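Long-range contacts in putative mandelate racemase/muconate lactonizing enzyme (Bordetella bronchiseptica, PDB 3DDM), which is of unknown function but probably belongs to the mandelate racemase/muconate lactonizing enzyme group of the enolase superfamily: residues H36-E44 with G55-A66; E74-T82 with H95-L103. The protein carries 1 engineered substitution. All coordinates share one frame; numbering follows the deposited sequence.

Contact 1 (H36-E44 with G55-A66); sequences HDRPAVLVE and GEVWCNFPACGA
Val43 and Gly55 pair through their backbones in both directions: Val43 N donates to Gly55 O and Gly55 N to Val43 O, each at 2.8 Å. The first of these bonds is nearly straight at the hydrogen but reaches Gly55 O from above the carbonyl plane, whereas the second lies in the plane of the Val43 carbonyl. A third bond, Val57 N to Val41 O at 2.9 Å, runs nearly along the C=O axis and continues the bonding to Val57. This is the tight end. Val43 holds CG2 between its backbone N and carbonyl carbon, which lays that methyl 3.5 Å from Gly55 O, while CG1 meets Val57 CG2 with the two side chains roughly at right angles. On the other face of the sheet Leu42 CD2 lies 3.9 Å from Glu56 CG. The carboxylate of Glu56 is gripped from the barrel side, by Gly315 N at OE1 and by Ala312 N and Tyr309 OH at OE2. Strands 37-46 and 52-56 form an antiparallel hairpin in the N-terminal capping domain of the enolase-like fold, and beyond Val57 the 55-66 segment draws away as a loop. Val41 fills the widening angle, its CG2 3.8 Å from Ala66 CB at the start of helix 65-81. Cys59 turns SG back over the strand, 3.7 Å from Ala40 CA, and Pro39 CG rests 3.6 Å from Cys59 O. Toward the partly exposed end the fit is looser. Arg38 bends at chi2 and chi3 to bring NH2 to 3.6 Å from Asn60 OD1, a loose approach too long for a hydrogen bond, with guanidinium and amide planes 12° apart; the arginine is held by its salt bridge from NH1 to Asp338 OD2.

Contact 2 (E74-T82 with H95-L103); sequences ETVLAPLLT and HLEARTAVL
Apolar helix-to-helix packing joins Leu80, on the last turns of helix 65-81, to Leu96 and Arg99 at the end of helix 89-98, within the N-terminal domain. Leu80 makes the largest share of the contact. Its side chain and that of Leu96 slide past each other in opposite directions, which brings Leu80 CB to 3.6 Å from Leu96 CD2. Leu96 uses its other methyl, CD1, against Leu81 CD1 at 3.8 Å, the two side chains meeting at about a right angle. On the outer side Leu80 CD1 touches Arg99 CB, and CD2 lies over one face of the guanidinium, 3.6 Å from Arg99 NH2. A chi1 of -65° puts Arg99 CG over one face of the His95 ring, and the bends at chi2 and chi3 turn the guanidinium to Leu80. The edge of that ring faces Leu80 O, with CE1 4.2 Å away.

Between helices 89-98 and 101-107 the chain turns at Thr100. Its hydroxyl donates to Leu96 O at 2.8 Å, which fixes the side-chain rotation and leaves CG2 directed at the leucines, 3.9 Å from Leu80 CD1 and 4.1 Å from Leu77 CD2. At the other end of the contact, Val76 CG1 and Leu103 CD2 meet tip to tip at 4.0 Å.

The inner side is closed by helix 110-131, where Ala116, Ile117 and Leu120 pack on Leu77, and Leu120 also on Leu81. Val15 of strand 14-23 lies against Leu81 as well, while at the far end Phe61 of the second subunit covers Leu103.

In the fold
Contact 1 closes before contact 2 opens along the chain, and both belong to the N-terminal domain. Their centres are about 19 Å apart and their nearest atoms about 7 Å, so they do not touch. Helix 65-81 links them: its first residues pack on the hairpin in contact 1 and its last turns on helix 89-98 in contact 2. Contact 1 belongs to the three-stranded sheet and also reaches the barrel domain, while contact 2 lies farther out, its centre about 23 Å from the centre of the chain, against about 13 Å for contact 1. Both border the second subunit, where Cys64 of 55-66 packs on Thr75 of the other copy, joining the two regions across the dimer.

Contact 1 (H36-E44 with G55-A66)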
# COMPACT_ATOMS: atom_id res chain seq x y z
N HIS A 36 6.39 -20.20 6.39
CA HIS A 36 7.59 -20.71 5.72
C HIS A 36 8.84 -20.25 6.48
O HIS A 36 9.79 -21.00 6.66
CB HIS A 36 7.67 -20.18 4.29
CG HIS A 36 6.39 -20.34 3.52
ND1 HIS A 36 5.19 -19.81 3.96
CD2 HIS A 36 6.13 -20.94 2.34
CE1 HIS A 36 4.25 -20.08 3.07
NE2 HIS A 36 4.79 -20.76 2.08
N ASP A 37 8.82 -18.99 6.91
CA ASP A 37 9.92 -18.40 7.66
C ASP A 37 9.45 -17.10 8.33
O ASP A 37 8.56 -16.42 7.82
CB ASP A 37 11.11 -18.11 6.75
CG ASP A 37 10.76 -17.14 5.64
OD1 ASP A 37 10.02 -17.54 4.71
OD2 ASP A 37 11.22 -15.98 5.69
N ARG A 38 10.04 -16.78 9.47
CA ARG A 38 9.71 -15.58 10.22
C ARG A 38 10.64 -14.46 9.76
O ARG A 38 11.85 -14.57 9.90
CB ARG A 38 9.90 -15.84 11.71
CG ARG A 38 9.23 -17.13 12.19
CD ARG A 38 8.08 -16.86 13.15
NE ARG A 38 7.04 -16.05 12.54
CZ ARG A 38 6.19 -15.29 13.23
NH1 ARG A 38 6.25 -15.24 14.56
NH2 ARG A 38 5.27 -14.58 12.59
N PRO A 39 10.07 -13.39 9.19
CA PRO A 39 10.87 -12.26 8.70
C PRO A 39 11.03 -11.16 9.74
O PRO A 39 10.35 -11.15 10.75
CB PRO A 39 10.06 -11.78 7.50
CG PRO A 39 8.67 -11.91 8.02
CD PRO A 39 8.67 -13.25 8.76
N ALA A 40 11.95 -10.24 9.47
CA ALA A 40 12.18 -9.12 10.38
C ALA A 40 13.02 -8.03 9.71
O ALA A 40 13.87 -8.31 8.86
CB ALA A 40 12.88 -9.61 11.63
N VAL A 41 12.76 -6.78 10.07
CA VAL A 41 13.52 -5.66 9.53
C VAL A 41 13.89 -4.77 10.70
O VAL A 41 13.02 -4.12 11.29
CB VAL A 41 12.73 -4.84 8.49
CG1 VAL A 41 13.56 -3.66 8.02
CG2 VAL A 41 12.36 -5.70 7.31
N LEU A 42 15.17 -4.75 11.04
CA LEU A 42 15.65 -3.93 12.14
C LEU A 42 16.31 -2.69 11.55
O LEU A 42 16.99 -2.77 10.52
CB LEU A 42 16.65 -4.71 13.00
CG LEU A 42 16.16 -6.06 13.58
CD1 LEU A 42 17.27 -6.68 14.44
CD2 LEU A 42 14.89 -5.86 14.40
N VAL A 43 16.09 -1.54 12.17
CA VAL A 43 16.70 -0.32 11.66
C VAL A 43 17.55 0.34 12.73
O VAL A 43 17.21 0.29 13.92
CB VAL A 43 15.63 0.68 11.17
CG1 VAL A 43 15.04 0.19 9.86
CG2 VAL A 43 14.53 0.83 12.21
N GLU A 44 18.67 0.91 12.30
CA GLU A 44 19.57 1.59 13.23
C GLU A 44 19.87 2.97 12.70
O GLU A 44 20.35 3.12 11.58
CB GLU A 44 20.88 0.81 13.40
CG GLU A 44 21.68 0.62 12.13
CD GLU A 44 23.08 0.06 12.40
OE1 GLU A 44 23.80 0.63 13.25
OE2 GLU A 44 23.46 -0.93 11.76
N GLY A 55 15.42 0.25 16.04
CA GLY A 55 13.99 0.12 15.88
C GLY A 55 13.62 -1.08 15.02
O GLY A 55 14.50 -1.78 14.50
N GLU A 56 12.33 -1.33 14.87
CA GLU A 56 11.84 -2.44 14.06
C GLU A 56 10.71 -1.97 13.15
O GLU A 56 9.89 -1.14 13.54
CB GLU A 56 11.33 -3.58 14.95
CG GLU A 56 11.10 -4.87 14.17
CD GLU A 56 10.85 -6.10 15.05
OE1 GLU A 56 11.53 -6.25 16.09
OE2 GLU A 56 9.98 -6.93 14.69
N VAL A 57 10.67 -2.47 11.93
CA VAL A 57 9.61 -2.10 11.01
C VAL A 57 8.72 -3.32 10.80
O VAL A 57 9.19 -4.35 10.34
CB VAL A 57 10.15 -1.65 9.64
CG1 VAL A 57 8.99 -1.33 8.71
CG2 VAL A 57 11.04 -0.43 9.80
N TRP A 58 7.45 -3.19 11.17
CA TRP A 58 6.49 -4.28 11.02
C TRP A 58 6.60 -4.86 9.62
O TRP A 58 6.71 -4.11 8.63
CB TRP A 58 5.08 -3.75 11.24
CG TRP A 58 4.03 -4.83 11.18
CD1 TRP A 58 3.62 -5.63 12.20
CD2 TRP A 58 3.30 -5.25 10.02
NE1 TRP A 58 2.68 -6.53 11.76
CE2 TRP A 58 2.46 -6.32 10.42
CE3 TRP A 58 3.27 -4.84 8.68
CZ2 TRP A 58 1.60 -6.98 9.53
CZ3 TRP A 58 2.42 -5.49 7.80
CH2 TRP A 58 1.59 -6.55 8.23
N CYS A 59 6.57 -6.18 9.51
CA CYS A 59 6.66 -6.79 8.19
C CYS A 59 6.17 -8.23 8.13
O CYS A 59 6.67 -9.01 7.33
CB CYS A 59 8.11 -6.72 7.69
SG CYS A 59 9.24 -7.89 8.50
N ASN A 60 5.20 -8.58 8.96
CA ASN A 60 4.73 -9.96 8.93
C ASN A 60 4.10 -10.34 7.59
O ASN A 60 4.38 -11.41 7.07
CB ASN A 60 3.76 -10.24 10.07
CG ASN A 60 4.46 -10.37 11.41
OD1 ASN A 60 5.41 -11.14 11.55
ND2 ASN A 60 4.00 -9.61 12.40
N PHE A 61 3.28 -9.45 7.04
CA PHE A 61 2.64 -9.72 5.76
C PHE A 61 2.88 -8.57 4.78
O PHE A 61 3.02 -7.42 5.19
CB PHE A 61 1.13 -9.93 5.93
CG PHE A 61 0.77 -10.95 6.96
CD1 PHE A 61 0.42 -10.57 8.26
CD2 PHE A 61 0.78 -12.31 6.64
CE1 PHE A 61 0.08 -11.53 9.23
CE2 PHE A 61 0.44 -13.28 7.61
CZ PHE A 61 0.10 -12.88 8.90
N PRO A 62 2.97 -8.88 3.48
CA PRO A 62 2.86 -10.25 2.95
C PRO A 62 4.17 -10.96 3.30
O PRO A 62 5.09 -10.31 3.78
CB PRO A 62 2.69 -10.02 1.45
CG PRO A 62 3.51 -8.79 1.21
CD PRO A 62 3.10 -7.91 2.38
N ALA A 63 4.26 -12.26 3.06
CA ALA A 63 5.49 -12.98 3.38
C ALA A 63 6.72 -12.38 2.69
O ALA A 63 7.82 -12.42 3.24
CB ALA A 63 5.35 -14.44 3.01
N CYS A 64 6.54 -11.81 1.50
CA CYS A 64 7.65 -11.22 0.75
C CYS A 64 7.92 -9.73 0.99
O CYS A 64 8.85 -9.16 0.42
CB CYS A 64 7.41 -11.41 -0.74
SG CYS A 64 6.01 -10.41 -1.29
N GLY A 65 7.10 -9.10 1.83
CA GLY A 65 7.24 -7.67 2.07
C GLY A 65 8.42 -7.07 2.82
O GLY A 65 8.59 -5.86 2.77
N ALA A 66 9.24 -7.88 3.49
CA ALA A 66 10.37 -7.35 4.28
C ALA A 66 11.45 -6.58 3.52
O ALA A 66 11.88 -5.52 3.96
CB ALA A 66 11.01 -8.48 5.08

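Contact 2 (E74-T82 with H95-L103)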
# COMPACT_ATOMS: atom_id res chain seq x y z
N GLU A 74 15.99 2.82 3.41
CA GLU A 74 17.27 3.28 2.90
C GLU A 74 17.20 4.19 1.67
O GLU A 74 18.00 5.12 1.54
CB GLU A 74 18.19 2.08 2.63
CG GLU A 74 18.50 1.25 3.87
CD GLU A 74 19.49 0.10 3.63
OE1 GLU A 74 19.31 -0.66 2.65
OE2 GLU A 74 20.45 -0.05 4.43
N THR A 75 16.25 3.96 0.77
CA THR A 75 16.16 4.79 -0.44
C THR A 75 15.21 5.99 -0.38
O THR A 75 15.36 6.92 -1.17
CB THR A 75 15.77 3.95 -1.68
OG1 THR A 75 14.40 3.53 -1.57
CG2 THR A 75 16.65 2.72 -1.81
N VAL A 76 14.24 5.98 0.53
CA VAL A 76 13.29 7.09 0.60
C VAL A 76 13.29 7.88 1.90
O VAL A 76 13.34 9.11 1.88
CB VAL A 76 11.87 6.58 0.32
CG1 VAL A 76 10.83 7.63 0.70
CG2 VAL A 76 11.75 6.19 -1.14
N LEU A 77 13.22 7.19 3.03
CA LEU A 77 13.19 7.87 4.31
C LEU A 77 14.56 8.32 4.81
O LEU A 77 14.67 9.37 5.43
CB LEU A 77 12.56 6.96 5.36
CG LEU A 77 11.17 6.41 5.01
CD1 LEU A 77 10.86 5.27 5.96
CD2 LEU A 77 10.13 7.50 5.10
N ALA A 78 15.60 7.54 4.54
CA ALA A 78 16.95 7.88 4.99
C ALA A 78 17.38 9.27 4.53
O ALA A 78 17.80 10.10 5.34
CB ALA A 78 17.95 6.83 4.53
N PRO A 79 17.29 9.55 3.21
CA PRO A 79 17.67 10.85 2.64
C PRO A 79 16.93 12.01 3.30
O PRO A 79 17.52 13.04 3.62
CB PRO A 79 17.32 10.71 1.17
CG PRO A 79 17.54 9.24 0.92
CD PRO A 79 16.90 8.61 2.14
N LEU A 80 15.62 11.85 3.49
CA LEU A 80 14.85 12.91 4.13
C LEU A 80 15.43 13.14 5.52
O LEU A 80 15.75 14.27 5.91
CB LEU A 80 13.38 12.49 4.26
CG LEU A 80 12.54 12.44 3.00
CD1 LEU A 80 11.15 11.95 3.35
CD2 LEU A 80 12.47 13.82 2.37
N LEU A 81 15.58 12.05 6.26
CA LEU A 81 16.10 12.07 7.62
C LEU A 81 17.50 12.67 7.79
O LEU A 81 17.74 13.45 8.71
CB LEU A 81 16.07 10.64 8.15
CG LEU A 81 15.64 10.36 9.59
CD1 LEU A 81 14.31 11.05 9.90
CD2 LEU A 81 15.55 8.84 9.77
N THR A 82 18.43 12.33 6.90
CA THR A 82 19.80 12.83 7.01
C THR A 82 20.12 14.14 6.27
O THR A 82 21.26 14.36 5.89
CB THR A 82 20.81 11.76 6.55
OG1 THR A 82 20.68 11.53 5.14
CG2 THR A 82 20.58 10.46 7.29
N HIS A 95 7.75 15.23 9.89
CA HIS A 95 8.40 15.63 8.66
C HIS A 95 8.31 14.50 7.65
O HIS A 95 7.98 14.72 6.48
CB HIS A 95 9.86 16.01 8.91
CG HIS A 95 10.59 16.46 7.68
ND1 HIS A 95 11.64 15.76 7.13
CD2 HIS A 95 10.41 17.55 6.89
CE1 HIS A 95 12.08 16.39 6.05
NE2 HIS A 95 11.35 17.48 5.89
N LEU A 96 8.57 13.27 8.11
CA LEU A 96 8.54 12.10 7.24
C LEU A 96 7.17 11.80 6.68
O LEU A 96 7.06 11.40 5.52
CB LEU A 96 9.09 10.87 7.97
CG LEU A 96 10.59 10.92 8.25
CD1 LEU A 96 11.04 9.56 8.74
CD2 LEU A 96 11.35 11.30 6.98
N GLU A 97 6.13 12.00 7.49
CA GLU A 97 4.78 11.76 7.00
C GLU A 97 4.45 12.77 5.90
O GLU A 97 4.07 12.40 4.79
CB GLU A 97 3.74 11.88 8.13
CG GLU A 97 3.73 10.71 9.10
CD GLU A 97 2.41 10.60 9.87
OE1 GLU A 97 2.04 11.57 10.58
OE2 GLU A 97 1.75 9.54 9.78
N ALA A 98 4.64 14.05 6.22
CA ALA A 98 4.36 15.13 5.27
C ALA A 98 5.14 15.02 3.97
O ALA A 98 4.59 15.26 2.89
CB ALA A 98 4.65 16.48 5.93
N ARG A 99 6.41 14.66 4.06
CA ARG A 99 7.25 14.54 2.88
C ARG A 99 7.04 13.26 2.08
O ARG A 99 7.71 13.06 1.07
CB ARG A 99 8.73 14.68 3.27
CG ARG A 99 9.11 16.06 3.82
CD ARG A 99 9.06 17.12 2.74
NE ARG A 99 10.03 16.83 1.69
CZ ARG A 99 11.26 17.34 1.64
NH1 ARG A 99 11.67 18.19 2.59
NH2 ARG A 99 12.09 16.98 0.65
N THR A 100 6.13 12.38 2.52
CA THR A 100 5.88 11.15 1.78
C THR A 100 4.40 10.97 1.51
O THR A 100 3.98 9.97 0.91
CB THR A 100 6.38 9.87 2.52
OG1 THR A 100 5.66 9.70 3.76
CG2 THR A 100 7.86 9.97 2.80
N ALA A 101 3.60 11.94 1.95
CA ALA A 101 2.16 11.88 1.77
C ALA A 101 1.77 11.69 0.31
O ALA A 101 0.92 10.87 -0.02
CB ALA A 101 1.51 13.13 2.33
N VAL A 102 2.40 12.46 -0.57
CA VAL A 102 2.10 12.37 -2.00
C VAL A 102 2.61 11.08 -2.62
O VAL A 102 1.97 10.52 -3.50
CB VAL A 102 2.69 13.56 -2.75
CG1 VAL A 102 2.83 13.24 -4.23
CG2 VAL A 102 1.79 14.77 -2.55
N LEU A 103 3.76 10.61 -2.16
CA LEU A 103 4.31 9.37 -2.68
C LEU A 103 3.40 8.20 -2.28
O LEU A 103 3.30 7.20 -3.00
CB LEU A 103 5.72 9.17 -2.13
CG LEU A 103 6.38 7.83 -2.45
CD1 LEU A 103 6.64 7.75 -3.96
CD2 LEU A 103 7.65 7.67 -1.65